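Glutathione S-transferase domain (Xanthobacter autotrophicus, PDB 4HZ2) binds glutathione and probably acts as a glutathione transferase. Local coordinates at residues C34-Q39 / A90-F95; L41-H46 / T99-P104. All blocks are in the same frame, centred on the assembly; numbering follows the deposited sequence. Where two conformers were deposited one is given.

Contact 1. Residues C34-Q39 / A90-F95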
loop_
_atom_site.group_PDB
_atom_site.type_symbol
_atom_site.label_atom_id
_atom_site.label_comp_id
_atom_site.label_asym_id
_atom_site.label_seq_id
_atom_site.Cartn_x
_atom_site.Cartn_y
_atom_site.Cartn_z
ATOM N N CYS B 34 -4.638 -13.480 -1.986
ATOM C CA CYS B 34 -5.829 -14.094 -2.571
ATOM C C CYS B 34 -6.787 -14.550 -1.475
ATOM O O CYS B 34 -8.005 -14.419 -1.629
ATOM C CB CYS B 34 -5.412 -15.258 -3.476
ATOM S SG CYS B 34 -4.467 -14.639 -4.917
ATOM N N TRP B 35 -6.241 -15.048 -0.359
ATOM C CA TRP B 35 -7.057 -15.374 0.798
ATOM C C TRP B 35 -7.914 -14.159 1.242
ATOM O O TRP B 35 -9.080 -14.334 1.640
ATOM C CB TRP B 35 -6.184 -15.915 1.957
ATOM C CG TRP B 35 -6.908 -16.113 3.242
ATOM C CD1 TRP B 35 -7.479 -17.279 3.712
ATOM C CD2 TRP B 35 -7.135 -15.119 4.255
ATOM N NE1 TRP B 35 -8.062 -17.056 4.944
ATOM C CE2 TRP B 35 -7.854 -15.743 5.303
ATOM C CE3 TRP B 35 -6.816 -13.755 4.370
ATOM C CZ2 TRP B 35 -8.246 -15.053 6.454
ATOM C CZ3 TRP B 35 -7.209 -13.067 5.519
ATOM C CH2 TRP B 35 -7.913 -13.722 6.546
ATOM N N LYS B 36 -7.340 -12.942 1.215
ATOM C CA LYS B 36 -8.094 -11.745 1.638
ATOM C C LYS B 36 -9.388 -11.648 0.834
ATOM O O LYS B 36 -10.459 -11.366 1.389
ATOM C CB LYS B 36 -7.319 -10.441 1.413
ATOM C CG LYS B 36 -6.053 -10.308 2.279
ATOM C CD LYS B 36 -5.181 -9.175 1.764
ATOM C CE LYS B 36 -3.844 -9.031 2.463
ATOM N NZ LYS B 36 -3.047 -7.934 1.832
ATOM N N ALA B 37 -9.254 -11.842 -0.478
ATOM C CA ALA B 37 -10.399 -11.684 -1.371
ATOM C C ALA B 37 -11.437 -12.773 -1.084
ATOM O O ALA B 37 -12.629 -12.468 -0.915
ATOM C CB ALA B 37 -9.993 -11.713 -2.855
ATOM N N ALA B 38 -11.011 -14.038 -1.042
ATOM C CA ALA B 38 -11.957 -15.120 -0.764
ATOM C C ALA B 38 -12.621 -14.925 0.605
ATOM O O ALA B 38 -13.847 -15.140 0.767
ATOM C CB ALA B 38 -11.286 -16.486 -0.854
ATOM N N GLN B 39 -11.822 -14.545 1.599
ATOM C CA GLN B 39 -12.346 -14.432 2.939
ATOM C C GLN B 39 -13.394 -13.333 3.069
ATOM O O GLN B 39 -14.433 -13.540 3.717
ATOM C CB GLN B 39 -11.189 -14.161 3.920
ATOM C CG GLN B 39 -11.598 -14.110 5.384
ATOM C CD GLN B 39 -12.088 -15.467 5.891
ATOM O OE1 GLN B 39 -11.295 -16.338 6.335
ATOM N NE2 GLN B 39 -13.392 -15.661 5.834
ATOM N N ALA B 90 -7.865 -3.176 -1.751
ATOM C CA ALA B 90 -9.006 -2.479 -2.405
ATOM C C ALA B 90 -10.198 -3.414 -2.487
ATOM O O ALA B 90 -11.335 -2.979 -2.317
ATOM C CB ALA B 90 -8.621 -1.986 -3.810
ATOM N N ILE B 91 -9.951 -4.701 -2.717
ATOM C CA ILE B 91 -11.054 -5.697 -2.722
ATOM C C ILE B 91 -11.675 -5.811 -1.314
ATOM O O ILE B 91 -12.895 -5.887 -1.139
ATOM C CB ILE B 91 -10.554 -7.056 -3.232
ATOM C CG1 ILE B 91 -10.236 -6.939 -4.728
ATOM C CG2 ILE B 91 -11.581 -8.176 -2.987
ATOM C CD1 ILE B 91 -9.322 -8.023 -5.271
ATOM N N LEU B 92 -10.835 -5.776 -0.273
ATOM C CA LEU B 92 -11.375 -5.773 1.081
ATOM C C LEU B 92 -12.258 -4.554 1.308
ATOM O O LEU B 92 -13.347 -4.674 1.851
ATOM C CB LEU B 92 -10.252 -5.731 2.130
ATOM C CG LEU B 92 -9.419 -7.010 2.410
ATOM C CD1 LEU B 92 -8.195 -6.759 3.318
ATOM C CD2 LEU B 92 -10.316 -8.175 2.916
ATOM N N LEU B 93 -11.783 -3.381 0.909
ATOM C CA LEU B 93 -12.560 -2.150 1.058
ATOM C C LEU B 93 -13.842 -2.180 0.248
ATOM O O LEU B 93 -14.841 -1.618 0.660
ATOM C CB LEU B 93 -11.717 -0.925 0.666
ATOM C CG LEU B 93 -10.635 -0.514 1.673
ATOM C CD1 LEU B 93 -9.603 0.372 0.968
ATOM C CD2 LEU B 93 -11.307 0.231 2.828
ATOM N N HIS B 94 -13.816 -2.837 -0.899
ATOM C CA HIS B 94 -14.976 -2.754 -1.786
ATOM C C HIS B 94 -16.150 -3.556 -1.221
ATOM O O HIS B 94 -17.318 -3.081 -1.180
ATOM C CB HIS B 94 -14.600 -3.319 -3.170
ATOM C CG HIS B 94 -15.738 -3.310 -4.135
ATOM N ND1 HIS B 94 -16.056 -2.198 -4.884
ATOM C CD2 HIS B 94 -16.656 -4.264 -4.451
ATOM C CE1 HIS B 94 -17.108 -2.475 -5.648
ATOM N NE2 HIS B 94 -17.503 -3.712 -5.390
ATOM N N PHE B 95 -15.853 -4.802 -0.844
ATOM C CA PHE B 95 -16.886 -5.697 -0.303
ATOM C C PHE B 95 -17.256 -5.489 1.159
ATOM O O PHE B 95 -18.339 -5.882 1.578
ATOM C CB PHE B 95 -16.527 -7.153 -0.580
ATOM C CG PHE B 95 -16.548 -7.474 -2.044
ATOM C CD1 PHE B 95 -15.358 -7.508 -2.765
ATOM C CD2 PHE B 95 -17.765 -7.649 -2.719
ATOM C CE1 PHE B 95 -15.353 -7.753 -4.120
ATOM C CE2 PHE B 95 -17.770 -7.901 -4.094
ATOM C CZ PHE B 95 -16.550 -7.979 -4.789
#

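Contact 2. Residues L41-H46 / T99-P104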
loop_
_atom_site.group_PDB
_atom_site.type_symbol
_atom_site.label_atom_id
_atom_site.label_comp_id
_atom_site.label_asym_id
_atom_site.label_seq_id
_atom_site.Cartn_x
_atom_site.Cartn_y
_atom_site.Cartn_z
ATOM N N LEU B 41 -15.250 -12.081 0.619
ATOM C CA LEU B 41 -16.434 -12.526 -0.154
ATOM C C LEU B 41 -17.298 -13.514 0.636
ATOM O O LEU B 41 -18.540 -13.420 0.672
ATOM C CB LEU B 41 -16.025 -13.123 -1.503
ATOM C CG LEU B 41 -15.473 -12.100 -2.485
ATOM C CD1 LEU B 41 -15.088 -12.753 -3.802
ATOM C CD2 LEU B 41 -16.505 -11.011 -2.732
ATOM N N SER B 42 -16.648 -14.459 1.297
ATOM C CA SER B 42 -17.393 -15.435 2.074
ATOM C C SER B 42 -18.056 -14.768 3.288
ATOM O O SER B 42 -19.222 -15.062 3.586
ATOM C CB SER B 42 -16.521 -16.644 2.467
ATOM O OG SER B 42 -15.572 -16.333 3.474
ATOM N N LEU B 43 -17.342 -13.858 3.964
ATOM C CA LEU B 43 -17.887 -13.155 5.140
ATOM C C LEU B 43 -19.107 -12.300 4.784
ATOM O O LEU B 43 -20.009 -12.089 5.605
ATOM C CB LEU B 43 -16.815 -12.270 5.806
ATOM C CG LEU B 43 -15.756 -13.062 6.570
ATOM C CD1 LEU B 43 -14.570 -12.166 6.910
ATOM C CD2 LEU B 43 -16.383 -13.653 7.836
ATOM N N THR B 44 -19.140 -11.798 3.555
ATOM C CA THR B 44 -20.215 -10.885 3.172
ATOM C C THR B 44 -21.262 -11.585 2.295
ATOM O O THR B 44 -22.136 -10.939 1.714
ATOM C CB THR B 44 -19.672 -9.624 2.470
ATOM O OG1 THR B 44 -18.933 -10.010 1.300
ATOM C CG2 THR B 44 -18.785 -8.825 3.431
ATOM N N GLY B 45 -21.187 -12.916 2.217
ATOM C CA GLY B 45 -22.299 -13.687 1.648
ATOM C C GLY B 45 -22.266 -13.845 0.144
ATOM O O GLY B 45 -23.278 -14.184 -0.461
ATOM N N HIS B 46 -21.113 -13.602 -0.469
ATOM C CA HIS B 46 -21.011 -13.720 -1.922
ATOM C C HIS B 46 -20.528 -15.097 -2.350
ATOM O O HIS B 46 -19.487 -15.560 -1.879
ATOM C CB HIS B 46 -20.059 -12.659 -2.491
ATOM C CG HIS B 46 -20.580 -11.263 -2.376
ATOM N ND1 HIS B 46 -20.224 -10.425 -1.343
ATOM C CD2 HIS B 46 -21.450 -10.566 -3.149
ATOM C CE1 HIS B 46 -20.838 -9.265 -1.490
ATOM N NE2 HIS B 46 -21.593 -9.326 -2.575
ATOM N N THR B 99 -20.804 -2.952 5.833
ATOM C CA THR B 99 -20.847 -4.084 6.771
ATOM C C THR B 99 -20.066 -3.715 8.046
ATOM O O THR B 99 -19.311 -2.749 8.055
ATOM C CB THR B 99 -20.219 -5.372 6.174
ATOM O OG1 THR B 99 -18.773 -5.318 6.253
ATOM C CG2 THR B 99 -20.662 -5.568 4.734
ATOM N N PRO B 100 -20.255 -4.477 9.130
ATOM C CA PRO B 100 -19.484 -4.170 10.340
ATOM C C PRO B 100 -17.984 -4.381 10.143
ATOM O O PRO B 100 -17.184 -4.021 11.035
ATOM C CB PRO B 100 -20.020 -5.168 11.378
ATOM C CG PRO B 100 -21.334 -5.659 10.838
ATOM C CD PRO B 100 -21.295 -5.507 9.345
ATOM N N TRP B 101 -17.562 -4.945 9.008
ATOM C CA TRP B 101 -16.101 -5.122 8.794
ATOM C C TRP B 101 -15.409 -3.807 8.386
ATOM O O TRP B 101 -14.163 -3.741 8.336
ATOM C CB TRP B 101 -15.822 -6.198 7.726
ATOM C CG TRP B 101 -16.097 -7.555 8.266
ATOM C CD1 TRP B 101 -17.255 -8.304 8.132
ATOM C CD2 TRP B 101 -15.223 -8.313 9.100
ATOM N NE1 TRP B 101 -17.124 -9.485 8.821
ATOM C CE2 TRP B 101 -15.892 -9.511 9.433
ATOM C CE3 TRP B 101 -13.929 -8.095 9.585
ATOM C CZ2 TRP B 101 -15.304 -10.494 10.224
ATOM C CZ3 TRP B 101 -13.341 -9.070 10.374
ATOM C CH2 TRP B 101 -14.028 -10.264 10.678
ATOM N N LEU B 102 -16.197 -2.777 8.033
ATOM C CA LEU B 102 -15.606 -1.499 7.629
ATOM C C LEU B 102 -16.335 -0.325 8.276
ATOM O O LEU B 102 -17.500 -0.062 7.939
ATOM C CB LEU B 102 -15.625 -1.327 6.114
ATOM C CG LEU B 102 -14.880 -0.102 5.573
ATOM C CD1 LEU B 102 -13.378 -0.082 5.940
ATOM C CD2 LEU B 102 -15.032 -0.003 4.067
ATOM N N PRO B 103 -15.669 0.380 9.210
ATOM C CA PRO B 103 -16.319 1.542 9.809
ATOM C C PRO B 103 -16.627 2.600 8.751
ATOM O O PRO B 103 -15.947 2.665 7.723
ATOM C CB PRO B 103 -15.266 2.101 10.797
ATOM C CG PRO B 103 -14.304 0.998 10.998
ATOM C CD PRO B 103 -14.342 0.113 9.784
ATOM N N PRO B 104 -17.573 3.491 9.048
ATOM C CA PRO B 104 -17.852 4.599 8.150
ATOM C C PRO B 104 -16.734 5.641 8.204
ATOM O O PRO B 104 -15.885 5.617 9.117
ATOM C CB PRO B 104 -19.132 5.199 8.732
ATOM C CG PRO B 104 -19.024 4.915 10.213
ATOM C CD PRO B 104 -18.330 3.574 10.310
#

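Contact 1. Residues C34-Q39 / A90-F95
Ile91 meets Ala37 between helices 32-43 and 88-96 of the thioredoxin-like N-terminal domain; the nearest CA pair between 34-39 and 90-95 is Ala37 CA and Ile91 CA, 6.2 Å apart. The small methyl of Ala37 is consistent with this close approach. In Ile91 a chi1 of -69° puts CG1 beside the backbone N and turns CG2 to the far side of it, toward Ala37, where Ile91 CG2 lies 3.9 Å from Ala37 CB. One residue on, Leu92 reaches over Lys36 and crosses its side chain at about a right angle. Its CD2 touches the lysine twice, 3.5 Å from Lys36 O and 4.0 Å from Lys36 CB, while CD1 approaches the aliphatic stem at Lys36 CD. With an alanine at Leu92, the methylenes of Lys36 would probably lose their cover and a gap would open beside Lys36 CB. Beyond CG the lysine runs extended, away from 90-95 and toward the start of helix 88-96, to a salt bridge with Glu119 and hydrogen bonds to Asn33, Asn89 and Ser88; Asn33 and Ser88 also bind glutathione. Lys36 therefore plays two parts, lending methylenes to an apolar seam while polar partners next to the glutathione site satisfy its buried ammonium group.

Contact 2. Residues L41-H46 / T99-P104
A Schellman motif ending helix 32-43 faces an ST turn in the loop after helix 88-96, and Leu43 and Thr44 of the first meet Trp101 and Thr99 of the second. Leu43 CD1 sits over one face of the indole, offset toward the rim, in a CH-pi contact 4.2 Å from the centroid of the Trp101 six-membered ring and 26° off its normal. The nearest ring atom to Leu43 CD1 is Trp101 CZ2, at 3.8 Å. Next to this pair, Thr44 and Thr99 cross at about a right angle, with Thr44 CG2 and Thr99 CG2 4.0 Å apart. Chi1 of 59° in Thr44 and 80° in Thr99 puts OG1 between the backbone N and the carbonyl carbon, leaving CG2 as the branch that meets the other threonine. Thr99 OG1 accepts from Trp101 N at 3.0 Å and also bonds to Ala96 O; Thr44 OG1 pairs with Ile40 O and receives His46 ND1, lying nearly in the imidazole plane. Gly45, at positive phi, completes the helix end: its N bonds to Ser42 O, and His46 N to Leu41 O. Trp101 also packs on Ala96 of helix 88-96 and, with Leu43, on Leu181 of helix 178-187, placing the contact where these two helices approach the end of helix 32-43.

Contact 1 is buried between two helices, whereas contact 2 lies at the surface, where helix 32-43 ends and the chain has left helix 88-96. Both draw on helix 32-43, and their centres are about 9 Å apart. Phe95 joins them: its ring packs on Leu41 and meets His46 edge-to-face, and Phe95 O lies 3.5 Å from Thr44 CG2. Both interfaces are apolar between their segments, but by different means. In the core, an alanine-isoleucine pair and a leucine laid on a lysine stem make the contact, the lysine's charge being paired near glutathione; at the surface, a tryptophan face and threonine methyls do the packing, with the threonine hydroxyls bonded within their own turn and helix end, away from the ligand.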